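Local coordinates for Nitrate/nitrite sensor protein NarX (Escherichia coli K12, PDB 3EZI) that senses nitrate and nitrite through this periplasmic domain and, as a membrane histidine kinase, relays the signal to the response regulators NarL and NarP, at residues 52-65 / 88-101. Residues are numbered along the deposited sequence; the frame is centred on the assembly and turned at random. Where two conformers were deposited one is given.
Sequences DGQLAQLQGLQDYW and QFVAGLDQLVSGFD. With IPA (isopropyl alcohol), chain E.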
loop_
_atom_site.group_PDB
_atom_site.type_symbol
_atom_site.label_atom_id
_atom_site.label_comp_id
_atom_site.label_asym_id
_atom_site.label_seq_id
_atom_site.Cartn_x
_atom_site.Cartn_y
_atom_site.Cartn_z
ATOM N N ASP A 52 3.433 16.589 7.450
ATOM C CA ASP A 52 2.840 16.089 8.685
ATOM C C ASP A 52 3.745 15.247 9.601
ATOM O O ASP A 52 3.269 14.707 10.603
ATOM C CB ASP A 52 1.545 15.325 8.347
ATOM C CG ASP A 52 0.432 16.256 7.766
ATOM O OD1 ASP A 52 -0.603 15.753 7.262
ATOM O OD2 ASP A 52 0.595 17.494 7.808
ATOM N N GLY A 53 5.035 15.153 9.272
ATOM C CA GLY A 53 5.983 14.391 10.083
ATOM C C GLY A 53 5.720 12.895 10.104
ATOM O O GLY A 53 5.851 12.246 11.141
ATOM N N GLN A 54 5.371 12.330 8.953
ATOM C CA GLN A 54 5.092 10.898 8.851
ATOM C C GLN A 54 6.060 10.210 7.895
ATOM O O GLN A 54 5.897 9.019 7.607
ATOM C CB GLN A 54 3.701 10.648 8.261
ATOM C CG GLN A 54 2.552 11.323 8.902
ATOM C CD GLN A 54 1.454 10.344 9.158
ATOM O OE1 GLN A 54 1.509 9.593 10.122
ATOM N NE2 GLN A 54 0.465 10.311 8.278
ATOM N N LEU A 55 7.050 10.936 7.395
ATOM C CA LEU A 55 7.965 10.338 6.393
ATOM C C LEU A 55 8.522 8.954 6.761
ATOM O O LEU A 55 8.611 8.047 5.902
ATOM C CB LEU A 55 9.117 11.286 6.036
ATOM C CG LEU A 55 9.868 10.867 4.756
ATOM C CD1 LEU A 55 8.865 10.663 3.624
ATOM C CD2 LEU A 55 10.903 11.947 4.365
ATOM N N ALA A 56 8.903 8.765 8.018
ATOM C CA ALA A 56 9.411 7.458 8.423
ATOM C C ALA A 56 8.350 6.354 8.330
ATOM O O ALA A 56 8.641 5.182 7.998
ATOM C CB ALA A 56 9.967 7.526 9.860
ATOM N N GLN A 57 7.109 6.706 8.652
ATOM C CA GLN A 57 6.033 5.748 8.600
ATOM C C GLN A 57 5.719 5.394 7.148
ATOM O O GLN A 57 5.440 4.220 6.839
ATOM C CB GLN A 57 4.801 6.321 9.290
ATOM C CG GLN A 57 3.604 5.441 9.206
ATOM C CD GLN A 57 2.956 5.289 10.555
ATOM O OE1 GLN A 57 2.509 6.267 11.164
ATOM N NE2 GLN A 57 2.917 4.057 11.046
ATOM N N LEU A 58 5.753 6.394 6.272
ATOM C CA LEU A 58 5.515 6.146 4.841
ATOM C C LEU A 58 6.646 5.278 4.264
ATOM O O LEU A 58 6.392 4.313 3.538
ATOM C CB LEU A 58 5.472 7.454 4.047
ATOM C CG LEU A 58 5.342 7.258 2.529
ATOM C CD1 LEU A 58 4.144 6.321 2.190
ATOM C CD2 LEU A 58 5.157 8.640 1.852
ATOM N N GLN A 59 7.892 5.643 4.553
ATOM C CA GLN A 59 9.026 4.848 4.045
ATOM C C GLN A 59 8.927 3.387 4.557
ATOM O O GLN A 59 9.293 2.427 3.848
ATOM C CB GLN A 59 10.362 5.526 4.457
ATOM C CG GLN A 59 10.578 6.898 3.771
ATOM C CD GLN A 59 11.848 7.635 4.224
ATOM O OE1 GLN A 59 12.302 7.484 5.364
ATOM N NE2 GLN A 59 12.416 8.447 3.330
ATOM N N GLY A 60 8.447 3.215 5.791
ATOM C CA GLY A 60 8.270 1.883 6.353
ATOM C C GLY A 60 7.245 1.046 5.576
ATOM O O GLY A 60 7.422 -0.180 5.392
ATOM N N LEU A 61 6.141 1.681 5.164
ATOM C CA LEU A 61 5.138 0.982 4.391
ATOM C C LEU A 61 5.671 0.606 3.018
ATOM O O LEU A 61 5.312 -0.438 2.450
ATOM C CB LEU A 61 3.897 1.877 4.197
ATOM C CG LEU A 61 2.882 1.823 5.325
ATOM C CD1 LEU A 61 1.943 3.032 5.203
ATOM C CD2 LEU A 61 2.106 0.528 5.265
ATOM N N GLN A 62 6.469 1.500 2.452
ATOM C CA GLN A 62 7.052 1.268 1.135
ATOM C C GLN A 62 8.020 0.099 1.205
ATOM O O GLN A 62 8.088 -0.718 0.286
ATOM C CB GLN A 62 7.783 2.537 0.633
ATOM C CG GLN A 62 6.795 3.733 0.338
ATOM C CD GLN A 62 7.519 5.033 0.064
ATOM O OE1 GLN A 62 8.648 5.210 0.540
ATOM N NE2 GLN A 62 6.893 5.948 -0.698
ATOM N N ASP A 63 8.818 0.074 2.261
ATOM C CA ASP A 63 9.775 -1.021 2.491
ATOM C C ASP A 63 9.041 -2.349 2.659
ATOM O O ASP A 63 9.484 -3.366 2.117
ATOM C CB ASP A 63 10.628 -0.788 3.767
ATOM C CG ASP A 63 11.617 0.343 3.625
ATOM O OD1 ASP A 63 11.840 0.827 2.484
ATOM O OD2 ASP A 63 12.169 0.736 4.700
ATOM N N TYR A 64 7.936 -2.349 3.424
ATOM C CA TYR A 64 7.164 -3.580 3.623
ATOM C C TYR A 64 6.575 -4.036 2.275
ATOM O O TYR A 64 6.615 -5.222 1.912
ATOM C CB TYR A 64 6.051 -3.323 4.653
ATOM C CG TYR A 64 5.176 -4.532 4.937
ATOM C CD1 TYR A 64 5.564 -5.481 5.875
ATOM C CD2 TYR A 64 3.961 -4.705 4.284
ATOM C CE1 TYR A 64 4.761 -6.569 6.170
ATOM C CE2 TYR A 64 3.149 -5.794 4.563
ATOM C CZ TYR A 64 3.563 -6.718 5.513
ATOM O OH TYR A 64 2.748 -7.793 5.820
ATOM N N TRP A 65 6.019 -3.094 1.523
ATOM C CA TRP A 65 5.462 -3.448 0.226
ATOM C C TRP A 65 6.510 -4.171 -0.657
ATOM O O TRP A 65 6.256 -5.233 -1.235
ATOM C CB TRP A 65 5.004 -2.153 -0.467
ATOM C CG TRP A 65 4.296 -2.377 -1.783
ATOM C CD1 TRP A 65 2.980 -2.754 -1.970
ATOM C CD2 TRP A 65 4.886 -2.302 -3.084
ATOM N NE1 TRP A 65 2.730 -2.923 -3.328
ATOM C CE2 TRP A 65 3.883 -2.662 -4.026
ATOM C CE3 TRP A 65 6.170 -1.968 -3.549
ATOM C CZ2 TRP A 65 4.134 -2.700 -5.406
ATOM C CZ3 TRP A 65 6.417 -2.004 -4.916
ATOM C CH2 TRP A 65 5.403 -2.374 -5.829
ATOM N N GLN A 88 -2.090 -6.788 7.348
ATOM C CA GLN A 88 -1.121 -5.978 8.066
ATOM C C GLN A 88 -0.802 -4.714 7.234
ATOM O O GLN A 88 -0.689 -3.611 7.788
ATOM C CB GLN A 88 0.171 -6.757 8.332
ATOM C CG GLN A 88 1.214 -5.904 9.112
ATOM C CD GLN A 88 2.543 -6.620 9.434
ATOM O OE1 GLN A 88 3.510 -5.975 9.856
ATOM N NE2 GLN A 88 2.585 -7.944 9.269
ATOM N N PHE A 89 -0.661 -4.869 5.916
ATOM C CA PHE A 89 -0.364 -3.695 5.076
ATOM C C PHE A 89 -1.522 -2.667 5.170
ATOM O O PHE A 89 -1.302 -1.453 5.291
ATOM C CB PHE A 89 -0.181 -4.131 3.614
ATOM C CG PHE A 89 0.106 -2.992 2.667
ATOM C CD1 PHE A 89 1.305 -2.298 2.726
ATOM C CD2 PHE A 89 -0.806 -2.695 1.646
ATOM C CE1 PHE A 89 1.615 -1.313 1.764
ATOM C CE2 PHE A 89 -0.510 -1.710 0.684
ATOM C CZ PHE A 89 0.694 -1.033 0.749
ATOM N N VAL A 90 -2.743 -3.155 5.110
ATOM C CA VAL A 90 -3.919 -2.266 5.199
ATOM C C VAL A 90 -3.952 -1.591 6.592
ATOM O O VAL A 90 -4.248 -0.385 6.693
ATOM C CB VAL A 90 -5.223 -3.091 4.914
ATOM C CG1 VAL A 90 -6.481 -2.296 5.270
ATOM C CG2 VAL A 90 -5.284 -3.455 3.419
ATOM N N ALA A 91 -3.625 -2.337 7.656
ATOM C CA ALA A 91 -3.613 -1.754 9.009
ATOM C C ALA A 91 -2.574 -0.635 9.083
ATOM O O ALA A 91 -2.792 0.392 9.755
ATOM C CB ALA A 91 -3.292 -2.851 10.092
ATOM N N GLY A 92 -1.441 -0.842 8.398
ATOM C CA GLY A 92 -0.375 0.151 8.345
ATOM C C GLY A 92 -0.839 1.437 7.621
ATOM O O GLY A 92 -0.462 2.538 7.991
ATOM N N LEU A 93 -1.633 1.266 6.571
ATOM C CA LEU A 93 -2.187 2.405 5.791
ATOM C C LEU A 93 -3.181 3.151 6.681
ATOM O O LEU A 93 -3.255 4.384 6.639
ATOM C CB LEU A 93 -2.914 1.874 4.548
ATOM C CG LEU A 93 -2.047 1.358 3.400
ATOM C CD1 LEU A 93 -2.931 0.725 2.322
ATOM C CD2 LEU A 93 -1.211 2.540 2.874
ATOM N N ASP A 94 -3.975 2.405 7.455
ATOM C CA ASP A 94 -4.945 3.057 8.361
ATOM C C ASP A 94 -4.172 3.892 9.365
ATOM O O ASP A 94 -4.613 4.980 9.719
ATOM C CB ASP A 94 -5.805 2.030 9.140
ATOM C CG ASP A 94 -6.823 1.349 8.271
ATOM O OD1 ASP A 94 -7.258 1.951 7.266
ATOM O OD2 ASP A 94 -7.223 0.207 8.587
ATOM N N GLN A 95 -3.030 3.410 9.834
ATOM C CA GLN A 95 -2.265 4.186 10.821
ATOM C C GLN A 95 -1.687 5.454 10.158
ATOM O O GLN A 95 -1.667 6.549 10.742
ATOM C CB GLN A 95 -1.130 3.322 11.388
ATOM C CG GLN A 95 -0.388 3.923 12.571
ATOM C CD GLN A 95 0.679 2.967 13.130
ATOM O OE1 GLN A 95 1.704 2.707 12.490
ATOM N NE2 GLN A 95 0.430 2.431 14.321
ATOM N N LEU A 96 -1.179 5.304 8.934
ATOM C CA LEU A 96 -0.630 6.457 8.210
ATOM C C LEU A 96 -1.716 7.571 8.063
ATOM O O LEU A 96 -1.464 8.745 8.344
ATOM C CB LEU A 96 -0.121 6.009 6.817
ATOM C CG LEU A 96 0.403 7.150 5.932
ATOM C CD1 LEU A 96 1.752 7.606 6.445
ATOM C CD2 LEU A 96 0.489 6.676 4.467
ATOM N N VAL A 97 -2.918 7.191 7.664
ATOM C CA VAL A 97 -4.029 8.132 7.475
ATOM C C VAL A 97 -4.368 8.841 8.799
ATOM O O VAL A 97 -4.678 10.028 8.812
ATOM C CB VAL A 97 -5.270 7.382 6.978
ATOM C CG1 VAL A 97 -6.521 8.248 7.062
ATOM C CG2 VAL A 97 -5.035 6.913 5.508
ATOM N N SER A 98 -4.278 8.097 9.904
ATOM C CA SER A 98 -4.593 8.650 11.230
ATOM C C SER A 98 -3.657 9.793 11.583
ATOM O O SER A 98 -4.081 10.788 12.180
ATOM C CB SER A 98 -4.517 7.557 12.329
ATOM O OG SER A 98 -3.178 7.188 12.670
ATOM N N GLY A 99 -2.396 9.650 11.187
ATOM C CA GLY A 99 -1.378 10.654 11.462
ATOM C C GLY A 99 -1.362 11.910 10.579
ATOM O O GLY A 99 -0.654 12.873 10.867
ATOM N N PHE A 100 -2.122 11.915 9.500
ATOM C CA PHE A 100 -2.161 13.112 8.660
ATOM C C PHE A 100 -3.079 14.149 9.321
ATOM O O PHE A 100 -3.972 13.789 10.099
ATOM C CB PHE A 100 -2.731 12.813 7.271
ATOM C CG PHE A 100 -1.811 12.050 6.356
ATOM C CD1 PHE A 100 -0.466 12.390 6.224
ATOM C CD2 PHE A 100 -2.315 11.022 5.566
ATOM C CE1 PHE A 100 0.350 11.720 5.318
ATOM C CE2 PHE A 100 -1.500 10.349 4.657
ATOM C CZ PHE A 100 -0.169 10.703 4.534
ATOM N N ASP A 101 -2.870 15.434 9.019
ATOM C CA ASP A 101 -3.759 16.484 9.574
ATOM C C ASP A 101 -4.961 16.455 8.620
ATOM O O ASP A 101 -4.837 16.792 7.435
ATOM C CB ASP A 101 -3.087 17.878 9.565
ATOM C CG ASP A 101 -3.928 18.962 10.296
ATOM O OD1 ASP A 101 -5.177 18.958 10.190
ATOM O OD2 ASP A 101 -3.330 19.843 10.967
HETATM C C1 IPA E . 5.786 -2.781 8.974
HETATM C C2 IPA E . 4.380 -2.817 8.466
HETATM C C3 IPA E . 4.436 -1.387 8.002
HETATM O O2 IPA E . 3.387 -3.094 9.491
#
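Asp52 opens the contact by taking the backbone N-H of Asp101 on OD1, 2.9 Å from Asp101 N; the bond is nearly straight but reaches the carboxylate from above its plane. After the Schellman motif at Gly53, the amide of Gln54 stands steeply over one face of the Phe100 ring, with NE2 3.1 Å from Phe100 CD1, and NE2 donates to Leu96 O at a very short 2.5 Å; both approaches belong to one of two conformers, and their exact geometry is doubtful. Gln57 crosses Gln95 at about a right angle; its NE2 lies only 2.3 Å from Gln95 OE1, so the details of that hydrogen bond are doubtful. Further along the helix, Leu61 is a knob in the hole formed by Phe89, Gly92, Leu93 and Leu96, its CD1 3.7 Å from Gly92 O; Gly92, which has no side chain, lets Leu61 CD2 come close to its backbone. Tyr64, with CG anti to the backbone N (chi1 180°), lays CE2 3.8 Å from Phe89 CB, while its hydroxyl bonds to Asp85 O. An isopropyl alcohol molecule, probably from the crystallisation liquor, donates a hydrogen bond to Gln88 OE1 and touches the Tyr64 ring. A serine in place of Tyr64 would probably leave Asp85 O without this partner and open a gap beside Phe89. Trp65 meets Phe89 obliquely, its CD1 3.9 Å from Phe89 CZ. Segments 55-65 and 88-99 run nearly antiparallel in the sensor bundle, fixed by apolar packing of Leu61, Tyr64, Trp65 and Phe89, while Asp52 holds the backbone just past helix 82-99, joined, in the conformer given, by Gln54.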